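Local coordinates for protein methylenetetrahydrofolate--tRNA-(uracil-5-)-methyltransferase TrmFO (Thermus thermophilus, PDB 3G5S) that uses FAD and methylenetetrahydrofolate to form 5-methyluridine at position 54 of tRNA, probably in all tRNAs of the organism, at residues Y186-R198 / K254-D266. Numbering follows the deposited sequence.
Sequences YLNCPMTEEEYRR and KEPFAVVQLRQED. With EDO (1,2-ethanediol), chain G.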
ATOM      1  N   TYR A 186     -15.320  -2.606  18.300  1.00 19.46           N
ATOM      2  CA  TYR A 186     -15.258  -3.642  17.278  1.00 18.65           C
ATOM      3  C   TYR A 186     -16.652  -4.020  16.805  1.00 16.94           C
ATOM      4  O   TYR A 186     -17.620  -3.956  17.562  1.00 17.79           O
ATOM      5  CB  TYR A 186     -14.552  -4.893  17.814  1.00 18.67           C
ATOM      6  CG  TYR A 186     -13.101  -4.686  18.176  1.00 19.95           C
ATOM      7  CD1 TYR A 186     -12.095  -4.956  17.259  1.00 19.41           C
ATOM      8  CD2 TYR A 186     -12.738  -4.220  19.432  1.00 22.13           C
ATOM      9  CE1 TYR A 186     -10.767  -4.772  17.582  1.00 20.32           C
ATOM     10  CE2 TYR A 186     -11.411  -4.028  19.765  1.00 22.72           C
ATOM     11  CZ  TYR A 186     -10.429  -4.305  18.836  1.00 22.28           C
ATOM     12  OH  TYR A 186      -9.106  -4.115  19.159  1.00 24.50           O
ATOM     13  N   LEU A 187     -16.748  -4.401  15.538  1.00 15.52           N
ATOM     14  CA  LEU A 187     -17.946  -5.045  15.026  1.00 15.27           C
ATOM     15  C   LEU A 187     -17.754  -6.547  15.161  1.00 14.77           C
ATOM     16  O   LEU A 187     -16.714  -7.084  14.791  1.00 18.10           O
ATOM     17  CB  LEU A 187     -18.188  -4.669  13.566  1.00 18.70           C
ATOM     18  CG  LEU A 187     -19.073  -3.449  13.317  1.00 23.23           C
ATOM     19  CD1 LEU A 187     -19.093  -3.100  11.840  1.00 25.13           C
ATOM     20  CD2 LEU A 187     -20.484  -3.719  13.826  1.00 24.11           C
ATOM     21  N   ASN A 188     -18.758  -7.221  15.703  1.00 12.98           N
ATOM     22  CA  ASN A 188     -18.671  -8.652  15.944  1.00 13.10           C
ATOM     23  C   ASN A 188     -19.707  -9.381  15.111  1.00 13.24           C
ATOM     24  O   ASN A 188     -20.881  -9.037  15.153  1.00 14.80           O
ATOM     25  CB  ASN A 188     -18.895  -8.940  17.425  1.00 14.31           C
ATOM     26  CG  ASN A 188     -17.896  -8.225  18.303  1.00 15.18           C
ATOM     27  OD1 ASN A 188     -16.763  -8.675  18.454  1.00 15.85           O
ATOM     28  ND2 ASN A 188     -18.300  -7.092  18.871  1.00 16.50           N
ATOM     29  N   CYS A 189     -19.265 -10.378  14.354  1.00 12.41           N
ATOM     30  CA  CYS A 189     -20.141 -11.187  13.518  1.00 13.31           C
ATOM     31  C   CYS A 189     -20.266 -12.564  14.153  1.00 13.40           C
ATOM     32  O   CYS A 189     -19.386 -13.407  13.968  1.00 13.60           O
ATOM     33  CB  CYS A 189     -19.543 -11.334  12.118  1.00 13.69           C
ATOM     34  SG  CYS A 189     -19.204  -9.783  11.263  1.00 15.38           S
ATOM     35  N   PRO A 190     -21.340 -12.795  14.928  1.00 13.77           N
ATOM     36  CA  PRO A 190     -21.465 -14.089  15.601  1.00 14.13           C
ATOM     37  C   PRO A 190     -21.864 -15.223  14.659  1.00 15.02           C
ATOM     38  O   PRO A 190     -22.588 -15.018  13.676  1.00 16.78           O
ATOM     39  CB  PRO A 190     -22.557 -13.840  16.641  1.00 15.03           C
ATOM     40  CG  PRO A 190     -23.376 -12.729  16.083  1.00 15.88           C
ATOM     41  CD  PRO A 190     -22.428 -11.867  15.291  1.00 14.60           C
HETATM   42  N   MSE A 191     -21.411 -16.420  15.010  0.61 15.57           N
HETATM   43  CA  MSE A 191     -21.559 -17.610  14.199  0.61 17.34           C
HETATM   44  C   MSE A 191     -22.029 -18.752  15.084  0.61 16.83           C
HETATM   45  O   MSE A 191     -21.626 -18.840  16.247  0.61 17.79           O
HETATM   46  CB  MSE A 191     -20.199 -17.974  13.631  0.61 18.91           C
HETATM   47  CG  MSE A 191     -20.260 -18.662  12.319  0.61 22.20           C
HETATM   48 SE   MSE A 191     -18.501 -18.645  11.578  0.61 24.84          SE
HETATM   49  CE  MSE A 191     -18.208 -16.782  11.506  0.61  8.28           C
ATOM     50  N   THR A 192     -22.869 -19.626  14.536  1.00 15.98           N
ATOM     51  CA  THR A 192     -23.240 -20.846  15.235  1.00 16.94           C
ATOM     52  C   THR A 192     -22.147 -21.883  15.026  1.00 16.96           C
ATOM     53  O   THR A 192     -21.252 -21.712  14.194  1.00 17.25           O
ATOM     54  CB  THR A 192     -24.535 -21.446  14.678  1.00 17.71           C
ATOM     55  OG1 THR A 192     -24.330 -21.790  13.303  1.00 18.66           O
ATOM     56  CG2 THR A 192     -25.691 -20.460  14.800  1.00 18.80           C
ATOM     57  N   GLU A 193     -22.236 -22.976  15.771  1.00 18.34           N
ATOM     58  CA  GLU A 193     -21.315 -24.088  15.597  1.00 19.37           C
ATOM     59  C   GLU A 193     -21.340 -24.637  14.166  1.00 19.87           C
ATOM     60  O   GLU A 193     -20.296 -24.951  13.609  1.00 19.77           O
ATOM     61  CB  GLU A 193     -21.624 -25.193  16.611  1.00 22.42           C
ATOM     62  CG  GLU A 193     -20.585 -26.307  16.696  1.00 25.01           C
ATOM     63  CD  GLU A 193     -20.880 -27.292  17.820  1.00 28.05           C
ATOM     64  OE1 GLU A 193     -21.949 -27.175  18.456  1.00 30.44           O
ATOM     65  OE2 GLU A 193     -20.047 -28.189  18.069  1.00 30.38           O
ATOM     66  N   GLU A 194     -22.521 -24.762  13.563  1.00 19.88           N
ATOM     67  CA  GLU A 194     -22.586 -25.261  12.189  1.00 20.81           C
ATOM     68  C   GLU A 194     -21.948 -24.295  11.194  1.00 19.45           C
ATOM     69  O   GLU A 194     -21.266 -24.714  10.261  1.00 20.62           O
ATOM     70  CB  GLU A 194     -24.025 -25.581  11.772  1.00 23.35           C
ATOM     71  CG  GLU A 194     -24.227 -25.757  10.259  1.00 25.43           C
ATOM     72  CD  GLU A 194     -23.421 -26.904   9.650  1.00 28.43           C
ATOM     73  OE1 GLU A 194     -22.903 -27.754  10.408  1.00 29.59           O
ATOM     74  OE2 GLU A 194     -23.312 -26.959   8.403  1.00 30.25           O
ATOM     75  N   GLU A 195     -22.164 -23.000  11.390  1.00 17.71           N
ATOM     76  CA  GLU A 195     -21.539 -22.017  10.517  1.00 17.46           C
ATOM     77  C   GLU A 195     -20.023 -22.046  10.671  1.00 17.00           C
ATOM     78  O   GLU A 195     -19.286 -21.937   9.688  1.00 17.07           O
ATOM     79  CB  GLU A 195     -22.090 -20.622  10.793  1.00 17.49           C
ATOM     80  CG  GLU A 195     -23.527 -20.471  10.327  1.00 18.05           C
ATOM     81  CD  GLU A 195     -24.197 -19.201  10.814  1.00 18.66           C
ATOM     82  OE1 GLU A 195     -23.876 -18.735  11.925  1.00 17.81           O
ATOM     83  OE2 GLU A 195     -25.071 -18.681  10.086  1.00 21.37           O
ATOM     84  N   TYR A 196     -19.553 -22.197  11.905  1.00 16.88           N
ATOM     85  CA  TYR A 196     -18.123 -22.333  12.135  1.00 16.37           C
ATOM     86  C   TYR A 196     -17.567 -23.576  11.445  1.00 17.30           C
ATOM     87  O   TYR A 196     -16.528 -23.530  10.796  1.00 17.60           O
ATOM     88  CB  TYR A 196     -17.787 -22.363  13.626  1.00 17.10           C
ATOM     89  CG  TYR A 196     -16.335 -22.698  13.855  1.00 16.32           C
ATOM     90  CD1 TYR A 196     -15.342 -21.761  13.596  1.00 15.09           C
ATOM     91  CD2 TYR A 196     -15.949 -23.960  14.289  1.00 16.75           C
ATOM     92  CE1 TYR A 196     -14.012 -22.066  13.782  1.00 15.19           C
ATOM     93  CE2 TYR A 196     -14.615 -24.272  14.479  1.00 16.19           C
ATOM     94  CZ  TYR A 196     -13.652 -23.320  14.224  1.00 15.18           C
ATOM     95  OH  TYR A 196     -12.321 -23.605  14.398  1.00 15.53           O
ATOM     96  N   ARG A 197     -18.265 -24.698  11.580  1.00 19.14           N
ATOM     97  CA  ARG A 197     -17.804 -25.933  10.959  1.00 21.02           C
ATOM     98  C   ARG A 197     -17.663 -25.807   9.433  1.00 20.53           C
ATOM     99  O   ARG A 197     -16.662 -26.249   8.868  1.00 21.06           O
ATOM    100  CB  ARG A 197     -18.700 -27.114  11.356  1.00 23.79           C
ATOM    101  CG  ARG A 197     -18.767 -27.351  12.873  1.00 27.11           C
ATOM    102  CD  ARG A 197     -19.367 -28.715  13.233  1.00 28.93           C
ATOM    103  NE  ARG A 197     -18.353 -29.764  13.311  1.00 31.49           N
ATOM    104  CZ  ARG A 197     -17.886 -30.275  14.447  1.00 31.77           C
ATOM    105  NH1 ARG A 197     -18.345 -29.841  15.614  1.00 31.77           N
ATOM    106  NH2 ARG A 197     -16.960 -31.223  14.420  1.00 32.52           N
ATOM    107  N   ARG A 198     -18.646 -25.195   8.776  1.00 20.49           N
ATOM    108  CA  ARG A 198     -18.582 -24.963   7.326  1.00 19.90           C
ATOM    109  C   ARG A 198     -17.368 -24.102   6.975  1.00 18.82           C
ATOM    110  O   ARG A 198     -16.627 -24.402   6.041  1.00 19.11           O
ATOM    111  CB  ARG A 198     -19.873 -24.296   6.810  1.00 20.44           C
ATOM    112  CG  ARG A 198     -19.882 -23.965   5.297  1.00 21.20           C
ATOM    113  CD  ARG A 198     -21.015 -22.996   4.900  1.00 20.78           C
ATOM    114  NE  ARG A 198     -21.009 -22.679   3.466  1.00 20.70           N
ATOM    115  CZ  ARG A 198     -21.482 -21.551   2.941  1.00 20.60           C
ATOM    116  NH1 ARG A 198     -21.999 -20.614   3.727  1.00 20.08           N
ATOM    117  NH2 ARG A 198     -21.425 -21.347   1.632  1.00 21.28           N
ATOM    118  N   LYS A 254     -26.475 -14.319  25.282  1.00 21.95           N
ATOM    119  CA  LYS A 254     -25.416 -15.206  25.732  1.00 21.43           C
ATOM    120  C   LYS A 254     -24.157 -15.043  24.893  1.00 18.75           C
ATOM    121  O   LYS A 254     -24.165 -14.418  23.828  1.00 17.86           O
ATOM    122  CB  LYS A 254     -25.874 -16.664  25.679  1.00 23.67           C
ATOM    123  CG  LYS A 254     -27.133 -16.940  26.482  1.00 26.19           C
ATOM    124  CD  LYS A 254     -27.467 -18.420  26.519  1.00 28.79           C
ATOM    125  CE  LYS A 254     -27.608 -18.995  25.120  1.00 30.04           C
ATOM    126  NZ  LYS A 254     -28.511 -20.181  25.118  1.00 31.64           N
ATOM    127  N   GLU A 255     -23.070 -15.615  25.388  1.00 17.95           N
ATOM    128  CA  GLU A 255     -21.839 -15.678  24.633  1.00 16.91           C
ATOM    129  C   GLU A 255     -22.106 -16.356  23.287  1.00 16.53           C
ATOM    130  O   GLU A 255     -22.751 -17.396  23.236  1.00 16.71           O
ATOM    131  CB  GLU A 255     -20.827 -16.493  25.436  1.00 17.39           C
ATOM    132  CG  GLU A 255     -19.411 -16.493  24.907  1.00 17.57           C
ATOM    133  CD  GLU A 255     -18.542 -17.460  25.686  1.00 18.55           C
ATOM    134  OE1 GLU A 255     -18.651 -18.677  25.446  1.00 20.54           O
ATOM    135  OE2 GLU A 255     -17.771 -17.009  26.555  1.00 19.93           O
ATOM    136  N   PRO A 256     -21.638 -15.761  22.181  1.00 15.74           N
ATOM    137  CA  PRO A 256     -21.778 -16.460  20.899  0.57 15.81           C
ATOM    138  C   PRO A 256     -20.851 -17.671  20.840  1.00 15.28           C
ATOM    139  O   PRO A 256     -19.900 -17.776  21.622  1.00 15.99           O
ATOM    140  CB  PRO A 256     -21.366 -15.404  19.869  0.57 16.59           C
ATOM    141  CG  PRO A 256     -20.567 -14.414  20.624  0.57 15.16           C
ATOM    142  CD  PRO A 256     -21.028 -14.430  22.041  0.57 15.29           C
ATOM    143  N   PHE A 257     -21.144 -18.597  19.941  1.00 15.41           N
ATOM    144  CA  PHE A 257     -20.263 -19.744  19.775  1.00 14.97           C
ATOM    145  C   PHE A 257     -18.889 -19.297  19.264  1.00 14.37           C
ATOM    146  O   PHE A 257     -17.853 -19.687  19.796  1.00 15.44           O
ATOM    147  CB  PHE A 257     -20.860 -20.780  18.826  1.00 15.97           C
ATOM    148  CG  PHE A 257     -19.969 -21.963  18.615  1.00 16.48           C
ATOM    149  CD1 PHE A 257     -19.981 -23.025  19.508  1.00 19.07           C
ATOM    150  CD2 PHE A 257     -19.078 -21.994  17.555  1.00 17.21           C
ATOM    151  CE1 PHE A 257     -19.142 -24.110  19.327  1.00 19.72           C
ATOM    152  CE2 PHE A 257     -18.236 -23.071  17.371  1.00 17.86           C
ATOM    153  CZ  PHE A 257     -18.266 -24.130  18.260  1.00 20.00           C
ATOM    154  N   ALA A 258     -18.891 -18.474  18.223  1.00 14.42           N
ATOM    155  CA  ALA A 258     -17.667 -17.933  17.650  1.00 13.86           C
ATOM    156  C   ALA A 258     -18.014 -16.596  17.018  1.00 13.05           C
ATOM    157  O   ALA A 258     -19.188 -16.314  16.759  1.00 13.21           O
ATOM    158  CB  ALA A 258     -17.112 -18.885  16.617  1.00 14.75           C
ATOM    159  N   VAL A 259     -17.001 -15.759  16.802  1.00 12.32           N
ATOM    160  CA  VAL A 259     -17.199 -14.495  16.114  1.00 12.94           C
ATOM    161  C   VAL A 259     -16.062 -14.234  15.152  1.00 13.68           C
ATOM    162  O   VAL A 259     -14.976 -14.784  15.286  1.00 16.07           O
ATOM    163  CB  VAL A 259     -17.262 -13.290  17.083  1.00 14.79           C
ATOM    164  CG1 VAL A 259     -18.340 -13.494  18.133  1.00 15.82           C
ATOM    165  CG2 VAL A 259     -15.904 -13.036  17.717  1.00 15.78           C
ATOM    166  N   VAL A 260     -16.339 -13.409  14.156  1.00 12.35           N
ATOM    167  CA  VAL A 260     -15.292 -12.699  13.445  1.00 11.81           C
ATOM    168  C   VAL A 260     -15.425 -11.236  13.846  1.00 11.80           C
ATOM    169  O   VAL A 260     -16.516 -10.657  13.783  1.00 12.53           O
ATOM    170  CB  VAL A 260     -15.423 -12.858  11.924  1.00 12.96           C
ATOM    171  CG1 VAL A 260     -14.435 -11.953  11.200  1.00 14.12           C
ATOM    172  CG2 VAL A 260     -15.220 -14.316  11.531  1.00 14.14           C
ATOM    173  N   GLN A 261     -14.319 -10.640  14.285  1.00 11.73           N
ATOM    174  CA  GLN A 261     -14.329  -9.240  14.663  1.00 11.98           C
ATOM    175  C   GLN A 261     -13.799  -8.382  13.533  1.00 11.22           C
ATOM    176  O   GLN A 261     -12.901  -8.804  12.802  1.00 12.46           O
ATOM    177  CB  GLN A 261     -13.445  -9.008  15.880  1.00 13.16           C
ATOM    178  CG  GLN A 261     -13.911  -9.682  17.129  1.00 15.20           C
ATOM    179  CD  GLN A 261     -13.201  -9.133  18.328  1.00 15.74           C
ATOM    180  OE1 GLN A 261     -11.974  -9.215  18.426  1.00 16.74           O
ATOM    181  NE2 GLN A 261     -13.957  -8.542  19.243  1.00 16.72           N
ATOM    182  N   LEU A 262     -14.336  -7.173  13.411  1.00 11.28           N
ATOM    183  CA  LEU A 262     -13.817  -6.197  12.467  1.00 11.65           C
ATOM    184  C   LEU A 262     -13.450  -4.926  13.201  1.00 10.98           C
ATOM    185  O   LEU A 262     -14.113  -4.540  14.165  1.00 12.28           O
ATOM    186  CB  LEU A 262     -14.827  -5.883  11.365  1.00 13.17           C
ATOM    187  CG  LEU A 262     -15.081  -7.044  10.398  1.00 16.56           C
ATOM    188  CD1 LEU A 262     -16.220  -7.889  10.898  1.00 18.58           C
ATOM    189  CD2 LEU A 262     -15.374  -6.520   9.005  1.00 17.23           C
ATOM    190  N   ARG A 263     -12.380  -4.283  12.752  1.00 11.49           N
ATOM    191  CA  ARG A 263     -11.954  -3.034  13.368  1.00 13.02           C
ATOM    192  C   ARG A 263     -11.788  -1.945  12.324  1.00 11.51           C
ATOM    193  O   ARG A 263     -11.446  -2.209  11.171  1.00 11.85           O
ATOM    194  CB  ARG A 263     -10.660  -3.210  14.157  1.00 16.18           C
ATOM    195  CG  ARG A 263      -9.415  -3.258  13.323  1.00 18.43           C
ATOM    196  CD  ARG A 263      -8.167  -3.136  14.191  1.00 18.64           C
ATOM    197  NE  ARG A 263      -7.082  -2.618  13.381  1.00 18.69           N
ATOM    198  CZ  ARG A 263      -5.861  -2.328  13.815  1.00 18.09           C
ATOM    199  NH1 ARG A 263      -5.518  -2.513  15.086  1.00 18.56           N
ATOM    200  NH2 ARG A 263      -4.981  -1.848  12.952  1.00 17.99           N
ATOM    201  N   GLN A 264     -12.023  -0.710  12.742  1.00 11.93           N
ATOM    202  CA  GLN A 264     -11.906   0.433  11.858  1.00 11.74           C
ATOM    203  C   GLN A 264     -10.435   0.750  11.561  1.00 11.17           C
ATOM    204  O   GLN A 264      -9.620   0.860  12.482  1.00 12.37           O
ATOM    205  CB  GLN A 264     -12.599   1.634  12.494  1.00 12.64           C
ATOM    206  CG  GLN A 264     -12.581   2.869  11.632  1.00 13.56           C
ATOM    207  CD  GLN A 264     -13.351   4.025  12.233  1.00 15.17           C
ATOM    208  OE1 GLN A 264     -13.090   5.186  11.912  1.00 17.17           O
ATOM    209  NE2 GLN A 264     -14.299   3.721  13.112  1.00 16.61           N
ATOM    210  N   GLU A 265     -10.102   0.908  10.281  1.00 10.87           N
ATOM    211  CA  GLU A 265      -8.725   1.206   9.889  1.00 11.54           C
ATOM    212  C   GLU A 265      -8.519   2.662   9.485  1.00 12.23           C
ATOM    213  O   GLU A 265      -7.489   3.253   9.799  1.00 14.74           O
ATOM    214  CB  GLU A 265      -8.277   0.307   8.738  1.00 12.68           C
ATOM    215  CG  GLU A 265      -8.206  -1.163   9.087  1.00 13.63           C
ATOM    216  CD  GLU A 265      -7.245  -1.485  10.229  1.00 15.20           C
ATOM    217  OE1 GLU A 265      -6.388  -0.648  10.583  1.00 15.43           O
ATOM    218  OE2 GLU A 265      -7.352  -2.603  10.769  1.00 18.18           O
ATOM    219  N   ASP A 266      -9.480   3.229   8.765  1.00 12.37           N
ATOM    220  CA  ASP A 266      -9.355   4.594   8.275  1.00 12.41           C
ATOM    221  C   ASP A 266     -10.062   5.588   9.187  1.00 13.87           C
ATOM    222  O   ASP A 266     -10.977   5.238   9.926  1.00 14.22           O
ATOM    223  CB  ASP A 266      -9.885   4.719   6.838  1.00 12.37           C
ATOM    224  CG  ASP A 266     -11.362   4.404   6.724  1.00 12.07           C
ATOM    225  OD1 ASP A 266     -11.852   3.561   7.504  1.00 12.18           O
ATOM    226  OD2 ASP A 266     -12.030   4.985   5.837  1.00 12.58           O
TER
HETATM  227  C1  EDO G 449      -8.485   5.020  12.631  1.00 19.72           C
HETATM  228  O1  EDO G 449      -7.694   5.785  11.712  1.00 20.03           O
HETATM  229  C2  EDO G 449      -7.683   4.658  13.878  1.00 19.74           C
HETATM  230  O2  EDO G 449      -6.845   5.757  14.236  1.00 20.20           O
HETATM  231  O   HOH W   1      -6.913  -4.757  17.060  1.00 31.18           O
HETATM  232  O   HOH W   2     -23.596 -18.411  18.404  1.00 21.56           O
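Leu187 and Leu262 exchange two backbone hydrogen bonds, opening an antiparallel pairing of strands 187-191 and 258-264, neighbours in the six-stranded antiparallel sheet away from the FAD site. Cys189 with Val260 and Met191 with Ala258 are the further hydrogen-bonded pairs; at the last, Ala258 N to Met191 O is stretched to 3.4 Å and weak, and a water bridges Met191 O and Phe257 N. The tightly packed face carries Leu187, Cys189, Met191, Ala258, Val260 and Leu262. Here Cys189 SG lies 3.6 Å from Leu262 CD1, and selenomethionine Met191 sets CB 4.4 Å from Ala258 CB; Leu274 of strand 271-274 adds to this layer. Toward the ends the contact opens to solvent. At the looser one, the exposed Tyr186 ring runs alongside Arg263, CE1 3.8 Å from Arg263 CB, and a water joins its OH to Arg263 NH1. At the other, where Thr192 and Glu195 form the capping box of helix 193-205, Phe257 carries Glu193 CA over one ring face, a CH-pi contact 3.7 Å from the centroid, while Tyr196 CD2 meets the ring edge. On the other face of the sheet, Asn188 ND2 is held by Phe175 O and Ala177 O, which fixes the amide's rotation and presents Asn188 OD1 to Gln261 NE2 at 2.9 Å, nearly straight (165°) and in the planes of both the carbonyl and the Gln261 amide.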